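Vaginolysin (Gardnerella vaginalis, PDB 5IMY) probably acts as a secreted pore-forming toxin that binds cholesterol in host membranes and lyses the cells, as other cholesterol-dependent cytolysins do. Local coordinates at residues K99-D103 and N104-L108; L118-L122 and P123-G127; G449-W452 and E453-T457; Y459-S462 and D463-L466. All blocks are in the same frame, centred on the assembly; numbering follows the deposited sequence.

In the fold
From the N terminus, contact 1 ends the short helix 99-102 and turns the chain into the loop toward strand 116-120. Contact 2 follows, where that strand runs out into the loop before strand 131-134; the two centres lie about 30 Å apart. The chain then builds the rest of the large antiparallel sheet and the long strand 363-389 before reaching the C-terminal beta sandwich. There contact 3 closes a turn in the loop between strands 440-443 and 460-464, and contact 4 bends the second of these, about 23 Å away between centres. All four are local and run in series, none nesting or crossing. Contacts 1 and 3 have centres about 85 Å apart, on opposite sides of the chain's centre.

Contact 1. Residues K99-D103 and N104-L108; sequences KNLMD and NMPSL
Leu101 and Pro106 meet where the chain turns out of helix 99-102, the leucine methyl CD1 lying 4.0 Å from Pro106 CB. With CG anti to the backbone N (chi1 178°), the leucine branch slants across the proline ring, and both side chains are buried against Tyr350 of strand 347-354. Proline, which has no N-H to satisfy, suits a chain that has already left the helix, and it packs its ring on Leu101. Asn100 meets the departing chain with its CB, 3.3 Å from Met105 O, while its ND2 lies 3.7 Å from Ser107 OG, a van der Waals approach rather than a bond. Lys99 and Asp103, one helical turn apart, form a salt bridge: Lys99 NZ sits 2.9 Å from Asp103 OD2, on the syn lone pair of the carboxylate. Two backbone bonds close the helix end: Met105 N donates to Asn100 O at 2.9 Å and Asn104 N to Leu101 O at 2.9 Å. Asn104 adopts positive phi (69°), which asparagine tolerates well, and its buried amide is satisfied from outside, OD1 by Tyr350 OH and ND2 by Ser80 O. Positive phi together with two bonds back into the last turn makes this a Schellman motif, a common C-terminal stop of alpha helices.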
# COMPACT_ATOMS: atom_id res chain seq x y z
N LYS A 99 16.94 -18.30 34.61
CA LYS A 99 16.40 -16.97 34.35
C LYS A 99 17.48 -15.90 34.48
O LYS A 99 17.47 -14.91 33.74
CB LYS A 99 15.24 -16.67 35.31
CG LYS A 99 14.37 -15.51 34.88
CD LYS A 99 13.64 -14.89 36.07
CE LYS A 99 12.69 -13.79 35.63
NZ LYS A 99 13.35 -12.45 35.56
N ASN A 100 18.40 -16.07 35.42
CA ASN A 100 19.45 -15.07 35.62
C ASN A 100 20.30 -14.92 34.36
O ASN A 100 20.56 -13.80 33.90
CB ASN A 100 20.33 -15.46 36.81
CG ASN A 100 19.65 -15.20 38.14
OD1 ASN A 100 18.84 -14.29 38.27
ND2 ASN A 100 19.99 -16.01 39.14
N LEU A 101 20.73 -16.03 33.77
CA LEU A 101 21.51 -15.96 32.54
C LEU A 101 20.71 -15.28 31.44
O LEU A 101 21.25 -14.46 30.68
CB LEU A 101 21.93 -17.37 32.10
CG LEU A 101 22.70 -17.46 30.78
CD1 LEU A 101 23.95 -16.58 30.79
CD2 LEU A 101 23.08 -18.90 30.49
N MET A 102 19.41 -15.60 31.33
CA MET A 102 18.57 -14.96 30.32
C MET A 102 18.47 -13.46 30.55
O MET A 102 18.28 -12.70 29.59
CB MET A 102 17.18 -15.60 30.32
CG MET A 102 17.17 -17.02 29.78
SD MET A 102 15.51 -17.66 29.47
CE MET A 102 14.93 -17.96 31.14
N ASP A 103 18.60 -13.01 31.80
CA ASP A 103 18.60 -11.59 32.11
C ASP A 103 20.00 -10.97 32.04
O ASP A 103 20.15 -9.78 32.32
CB ASP A 103 18.00 -11.36 33.50
CG ASP A 103 16.53 -11.70 33.56
OD1 ASP A 103 15.90 -11.83 32.49
OD2 ASP A 103 15.99 -11.83 34.68
N ASN A 104 21.01 -11.76 31.68
CA ASN A 104 22.39 -11.29 31.57
C ASN A 104 22.99 -10.97 32.94
O ASN A 104 23.90 -10.14 33.04
CB ASN A 104 22.50 -10.08 30.65
CG ASN A 104 23.79 -10.06 29.85
OD1 ASN A 104 24.40 -11.10 29.62
ND2 ASN A 104 24.20 -8.88 29.41
N MET A 105 22.50 -11.63 33.98
CA MET A 105 23.06 -11.52 35.33
C MET A 105 23.32 -12.92 35.87
O MET A 105 22.78 -13.31 36.92
CB MET A 105 22.12 -10.74 36.25
CG MET A 105 22.13 -9.24 36.01
SD MET A 105 23.76 -8.50 36.23
CE MET A 105 24.15 -8.99 37.91
N PRO A 106 24.14 -13.71 35.19
CA PRO A 106 24.31 -15.11 35.59
C PRO A 106 24.92 -15.23 36.98
O PRO A 106 25.74 -14.41 37.40
CB PRO A 106 25.25 -15.67 34.51
CG PRO A 106 26.02 -14.48 34.03
CD PRO A 106 25.07 -13.32 34.11
N SER A 107 24.50 -16.27 37.69
CA SER A 107 25.04 -16.61 38.99
C SER A 107 25.92 -17.85 38.86
O SER A 107 25.58 -18.78 38.14
CB SER A 107 23.93 -16.85 40.01
OG SER A 107 23.10 -17.93 39.61
N LEU A 108 27.04 -17.84 39.57
CA LEU A 108 27.99 -18.94 39.48
C LEU A 108 27.43 -20.19 40.16
O LEU A 108 26.55 -20.13 41.02
CB LEU A 108 29.32 -18.56 40.13
CG LEU A 108 30.01 -17.33 39.54
CD1 LEU A 108 31.11 -16.84 40.46
CD2 LEU A 108 30.58 -17.66 38.16

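Contact 2. Residues L118-L122 and P123-G127; sequences LSVDL and PGFHG
Val120, Leu122 and Phe125 pack together where the loop curls back beside the end of strand 116-120. Val120 CG1 lies 3.7 Å from Phe125 CE2, the two side chains crossing at about a right angle; chi1 of 65° places this methyl between the valine's backbone N and carbonyl carbon. The same ring atom, Phe125 CE2, comes within 3.9 Å of Leu122 CB, so one corner of the ring touches both residues. Leu122 also packs on its neighbour, its CB 3.6 Å from Pro123 CD.

A second kind of contact is polar, and probably weakly electrostatic. Leu122 O sits at the ring edge, near the ring plane and 3.5 Å from Phe125 CD2, where the slightly positive C-H rim suits a carbonyl oxygen. No hydrogen bond links residues 118-122 to 123-127; Pro123 O accepts from Trp153 NE1, and Asp121 OD1 from Thr220 N.

Backbone conformation makes the return possible. Gly124 has positive phi (100°), at angles where a beta carbon would press on the preceding carbonyl oxygen, so glycine fits. Phe125 also has positive phi, and its CB points back toward the strand.

Around this turn, strand 116-120 is paired with strands 131-134 and 208-223, Tyr219 of the latter touching Val120 and Leu122. Helix 139-158 brings Leu149 against Val120 and Trp153 against Leu122, and the Trp153 ring meets that of Phe125 with the ring planes about 50° apart.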
# COMPACT_ATOMS: atom_id res chain seq x y z
N LEU A 118 43.37 -22.00 29.40
CA LEU A 118 42.87 -20.93 28.56
C LEU A 118 43.80 -20.71 27.38
O LEU A 118 44.99 -21.03 27.43
CB LEU A 118 42.73 -19.63 29.35
CG LEU A 118 42.06 -19.76 30.72
CD1 LEU A 118 41.97 -18.40 31.38
CD2 LEU A 118 40.69 -20.39 30.59
N SER A 119 43.25 -20.15 26.31
CA SER A 119 44.04 -19.81 25.14
C SER A 119 43.58 -18.47 24.58
O SER A 119 42.40 -18.12 24.66
CB SER A 119 43.94 -20.87 24.05
OG SER A 119 44.50 -20.37 22.85
N VAL A 120 44.52 -17.75 23.99
CA VAL A 120 44.26 -16.45 23.37
C VAL A 120 44.68 -16.53 21.91
O VAL A 120 45.73 -17.10 21.59
CB VAL A 120 44.99 -15.31 24.11
CG1 VAL A 120 46.50 -15.47 23.99
CG2 VAL A 120 44.54 -13.96 23.59
N ASP A 121 43.87 -15.96 21.03
CA ASP A 121 44.05 -16.09 19.59
C ASP A 121 44.85 -14.93 18.99
O ASP A 121 44.52 -14.44 17.91
CB ASP A 121 42.69 -16.20 18.92
CG ASP A 121 41.85 -14.95 19.08
OD1 ASP A 121 42.19 -14.10 19.93
OD2 ASP A 121 40.83 -14.83 18.37
N LEU A 122 45.91 -14.49 19.66
CA LEU A 122 46.69 -13.36 19.18
C LEU A 122 47.74 -13.82 18.16
O LEU A 122 48.32 -14.90 18.32
CB LEU A 122 47.38 -12.64 20.33
CG LEU A 122 46.45 -11.79 21.20
CD1 LEU A 122 47.13 -11.39 22.50
CD2 LEU A 122 46.00 -10.56 20.44
N PRO A 123 48.01 -13.03 17.13
CA PRO A 123 48.99 -13.45 16.12
C PRO A 123 50.40 -13.43 16.68
O PRO A 123 50.72 -12.68 17.60
CB PRO A 123 48.81 -12.42 15.00
CG PRO A 123 48.37 -11.20 15.70
CD PRO A 123 47.51 -11.67 16.86
N GLY A 124 51.25 -14.27 16.09
CA GLY A 124 52.55 -14.55 16.66
C GLY A 124 52.50 -15.86 17.40
O GLY A 124 51.82 -16.80 16.97
N PHE A 125 53.22 -15.95 18.52
CA PHE A 125 53.13 -17.11 19.40
C PHE A 125 53.60 -18.40 18.73
O PHE A 125 53.64 -18.49 17.50
CB PHE A 125 51.69 -17.30 19.90
CG PHE A 125 51.34 -16.47 21.11
CD1 PHE A 125 52.21 -16.37 22.18
CD2 PHE A 125 50.13 -15.80 21.17
CE1 PHE A 125 51.89 -15.61 23.28
CE2 PHE A 125 49.80 -15.04 22.27
CZ PHE A 125 50.68 -14.95 23.33
N HIS A 126 53.95 -19.39 19.54
CA HIS A 126 54.20 -20.74 19.08
C HIS A 126 53.24 -21.69 19.78
O HIS A 126 52.54 -21.31 20.72
CB HIS A 126 55.65 -21.17 19.34
CG HIS A 126 56.67 -20.16 18.90
ND1 HIS A 126 57.07 -19.11 19.70
CD2 HIS A 126 57.37 -20.04 17.75
CE1 HIS A 126 57.97 -18.38 19.06
NE2 HIS A 126 58.17 -18.93 17.88
N GLY A 127 53.20 -22.93 19.30
CA GLY A 127 52.39 -23.94 19.94
C GLY A 127 52.68 -24.01 21.43
O GLY A 127 53.85 -24.09 21.83

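Contact 3. Residues G449-W452 and E453-T457; sequences GLVW and EPWRT
The Trp452 indole carries Glu453 on one face: the aliphatic CG lies over the six-membered ring, 3.9 Å from its centroid and 20° off the normal, a CH-pi contact displaced toward the rim. The carboxylate plane is tilted 34° from the ring. Trp455 is met at its edge, where Val451 CG1 stands 4.0 Å from Trp455 CH2 and near the ring plane; these two side chains run side by side in the same direction. Arg393 makes a cation-pi contact with the Trp455 ring.

Glutamate is long enough to reach back along the turn. Glu453 OE1 accepts from Leu450 N at 2.9 Å, on the anti side of the carboxylate, and passes 3.2 Å from Gly449 CA, an approach the missing side chain of glycine permits. Glu453 N returns a bond to Leu450 O, also 2.9 Å, closing a beta turn with Val451 and Trp452 at its corners.

This sequence corresponds to a divergent form of the tryptophan-rich undecapeptide of cholesterol-dependent cytolysins, which in relatives lies at the membrane-facing tip of the last domain. The chemistry implies a turn that Glu453 braces at two points, its N and its OE1, and the backbone N-H may modestly favour the ionised carboxylate.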
# COMPACT_ATOMS: atom_id res chain seq x y z
N GLY A 449 -1.48 28.18 -38.77
CA GLY A 449 -2.22 28.32 -40.00
C GLY A 449 -3.71 28.44 -39.79
O GLY A 449 -4.18 29.31 -39.05
N LEU A 450 -4.47 27.56 -40.44
CA LEU A 450 -5.93 27.59 -40.38
C LEU A 450 -6.44 26.49 -39.45
O LEU A 450 -5.74 25.53 -39.13
CB LEU A 450 -6.51 27.41 -41.79
CG LEU A 450 -5.82 28.21 -42.89
CD1 LEU A 450 -6.38 27.84 -44.26
CD2 LEU A 450 -5.96 29.71 -42.64
N VAL A 451 -7.69 26.65 -39.02
CA VAL A 451 -8.33 25.65 -38.16
C VAL A 451 -8.67 24.44 -39.01
O VAL A 451 -9.67 24.44 -39.74
CB VAL A 451 -9.58 26.18 -37.43
CG1 VAL A 451 -9.21 26.64 -36.02
CG2 VAL A 451 -10.28 27.30 -38.20
N TRP A 452 -7.84 23.40 -38.90
CA TRP A 452 -7.89 22.14 -39.63
C TRP A 452 -6.45 21.82 -40.02
O TRP A 452 -6.08 20.66 -40.19
CB TRP A 452 -8.82 22.15 -40.86
CG TRP A 452 -8.39 23.00 -42.03
CD1 TRP A 452 -8.97 24.17 -42.46
CD2 TRP A 452 -7.32 22.73 -42.95
NE1 TRP A 452 -8.32 24.64 -43.57
CE2 TRP A 452 -7.30 23.78 -43.89
CE3 TRP A 452 -6.37 21.71 -43.06
CZ2 TRP A 452 -6.37 23.84 -44.92
CZ3 TRP A 452 -5.45 21.78 -44.08
CH2 TRP A 452 -5.46 22.83 -45.00
N GLU A 453 -5.63 22.87 -40.15
CA GLU A 453 -4.19 22.71 -40.27
C GLU A 453 -3.59 22.37 -38.91
O GLU A 453 -4.03 22.91 -37.89
CB GLU A 453 -3.54 23.98 -40.82
CG GLU A 453 -3.10 23.90 -42.27
CD GLU A 453 -2.39 25.15 -42.74
OE1 GLU A 453 -2.87 26.27 -42.43
OE2 GLU A 453 -1.33 25.02 -43.40
N PRO A 454 -2.59 21.49 -38.85
CA PRO A 454 -2.05 21.09 -37.55
C PRO A 454 -1.30 22.23 -36.86
O PRO A 454 -0.58 23.00 -37.50
CB PRO A 454 -1.11 19.93 -37.89
CG PRO A 454 -0.75 20.13 -39.32
CD PRO A 454 -1.95 20.76 -39.96
N TRP A 455 -1.49 22.32 -35.55
CA TRP A 455 -0.72 23.24 -34.72
C TRP A 455 0.77 22.92 -34.80
O TRP A 455 1.17 21.79 -35.09
CB TRP A 455 -1.19 23.16 -33.27
CG TRP A 455 -2.20 24.20 -32.85
CD1 TRP A 455 -2.07 25.11 -31.85
CD2 TRP A 455 -3.50 24.41 -33.42
NE1 TRP A 455 -3.20 25.89 -31.76
CE2 TRP A 455 -4.09 25.48 -32.71
CE3 TRP A 455 -4.23 23.82 -34.46
CZ2 TRP A 455 -5.37 25.96 -33.00
CZ3 TRP A 455 -5.49 24.29 -34.74
CH2 TRP A 455 -6.05 25.35 -34.02
N ARG A 456 1.59 23.93 -34.53
CA ARG A 456 3.05 23.79 -34.56
C ARG A 456 3.55 23.59 -33.13
O ARG A 456 3.30 24.43 -32.26
CB ARG A 456 3.70 25.02 -35.19
CG ARG A 456 5.19 25.14 -34.92
CD ARG A 456 5.79 26.26 -35.75
NE ARG A 456 7.17 26.54 -35.36
CZ ARG A 456 7.98 27.38 -36.01
NH1 ARG A 456 7.54 28.02 -37.09
NH2 ARG A 456 9.21 27.58 -35.58
N THR A 457 4.28 22.50 -32.91
CA THR A 457 4.66 22.10 -31.57
C THR A 457 5.83 22.94 -31.06
O THR A 457 6.92 22.93 -31.65
CB THR A 457 5.04 20.62 -31.54
OG1 THR A 457 3.91 19.83 -31.92
CG2 THR A 457 5.48 20.20 -30.13

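Contact 4. Residues Y459-S462 and D463-L466; sequences YDRS and DLPL
Tyr459, Arg461 and Leu464 come together at a corner of strand 460-464, the bent edge strand of a four-stranded antiparallel sheet in the C-terminal beta sandwich. Leu464 CD1 is the atom they share, in two van der Waals contacts: Tyr459 OH approaches it to 3.8 Å and Arg461 NE to 4.1 Å. Tyrosine and leucine approach each other from opposite directions, whereas the arginine crosses the leucine at about a right angle. With chi1 at 78°, Leu464 has CG between its backbone N and carbonyl carbon, which brings CD1 to the Tyr459 hydroxyl.

The bend itself lies at Asp463, whose left-handed backbone angles (phi 43°) are easier for aspartate than for most residues. It carries the chain from one face of the sandwich toward the other; the buried Leu464 touches Leu440 in strand 440-443 and Arg470 in strand 469-475. No hydrogen bond joins the two sides of the corner; although Ser462 O is 2.9 Å from Leu464 N, the angle is poor.

Polar groups border the leucine. Tyr459 OH lies at the edge of the Arg461 guanidinium, in its plane, and hydrogen-bonds Glu485 OE2. Outside the corner, OE1 of that glutamate, in strand 480-485, is a distant and weak charged partner of Arg461 NE.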
# COMPACT_ATOMS: atom_id res chain seq x y z
N TYR A 459 7.97 23.12 -27.49
CA TYR A 459 8.20 22.48 -26.20
C TYR A 459 7.33 21.25 -25.99
O TYR A 459 6.16 21.36 -25.62
CB TYR A 459 7.94 23.49 -25.08
CG TYR A 459 8.23 22.95 -23.70
CD1 TYR A 459 9.46 23.15 -23.09
CD2 TYR A 459 7.26 22.24 -23.00
CE1 TYR A 459 9.73 22.65 -21.83
CE2 TYR A 459 7.52 21.74 -21.74
CZ TYR A 459 8.75 21.95 -21.16
OH TYR A 459 9.00 21.45 -19.90
N ASP A 460 7.90 20.06 -26.20
CA ASP A 460 7.23 18.80 -25.89
C ASP A 460 8.17 17.98 -25.01
O ASP A 460 9.22 17.53 -25.47
CB ASP A 460 6.88 18.03 -27.16
CG ASP A 460 5.99 16.83 -26.90
OD1 ASP A 460 5.81 16.47 -25.71
OD2 ASP A 460 5.49 16.23 -27.87
N ARG A 461 7.79 17.79 -23.75
CA ARG A 461 8.63 17.08 -22.79
C ARG A 461 7.77 16.17 -21.93
O ARG A 461 6.62 16.47 -21.61
CB ARG A 461 9.41 18.06 -21.90
CG ARG A 461 10.89 18.13 -22.26
CD ARG A 461 11.53 19.45 -21.86
NE ARG A 461 12.07 19.42 -20.50
CZ ARG A 461 13.22 18.83 -20.17
NH1 ARG A 461 13.94 18.20 -21.09
NH2 ARG A 461 13.64 18.86 -18.91
N SER A 462 8.37 15.04 -21.54
CA SER A 462 7.67 14.00 -20.80
C SER A 462 8.60 13.45 -19.72
O SER A 462 9.78 13.79 -19.65
CB SER A 462 7.21 12.86 -21.72
OG SER A 462 8.33 12.24 -22.34
N ASP A 463 8.04 12.59 -18.87
CA ASP A 463 8.79 11.90 -17.83
C ASP A 463 9.77 12.83 -17.12
O ASP A 463 10.91 12.43 -16.84
CB ASP A 463 9.54 10.70 -18.43
CG ASP A 463 8.65 9.49 -18.61
OD1 ASP A 463 7.90 9.16 -17.67
OD2 ASP A 463 8.71 8.87 -19.69
N LEU A 464 9.34 14.09 -16.83
CA LEU A 464 10.30 15.00 -16.22
C LEU A 464 10.03 15.16 -14.73
O LEU A 464 8.87 15.17 -14.30
CB LEU A 464 10.27 16.37 -16.91
CG LEU A 464 9.17 17.39 -16.62
CD1 LEU A 464 9.53 18.70 -17.32
CD2 LEU A 464 7.81 16.92 -17.07
N PRO A 465 11.09 15.29 -13.93
CA PRO A 465 10.93 15.20 -12.47
C PRO A 465 9.99 16.26 -11.92
O PRO A 465 9.70 17.27 -12.57
CB PRO A 465 12.36 15.40 -11.95
CG PRO A 465 13.05 16.17 -13.02
CD PRO A 465 12.46 15.67 -14.31
N LEU A 466 9.52 16.02 -10.70
CA LEU A 466 8.69 16.97 -9.98
C LEU A 466 9.58 17.79 -9.06
O LEU A 466 10.13 17.26 -8.09
CB LEU A 466 7.59 16.26 -9.19
CG LEU A 466 6.29 17.07 -9.12
CD1 LEU A 466 5.21 16.29 -9.81
CD2 LEU A 466 5.89 17.41 -7.69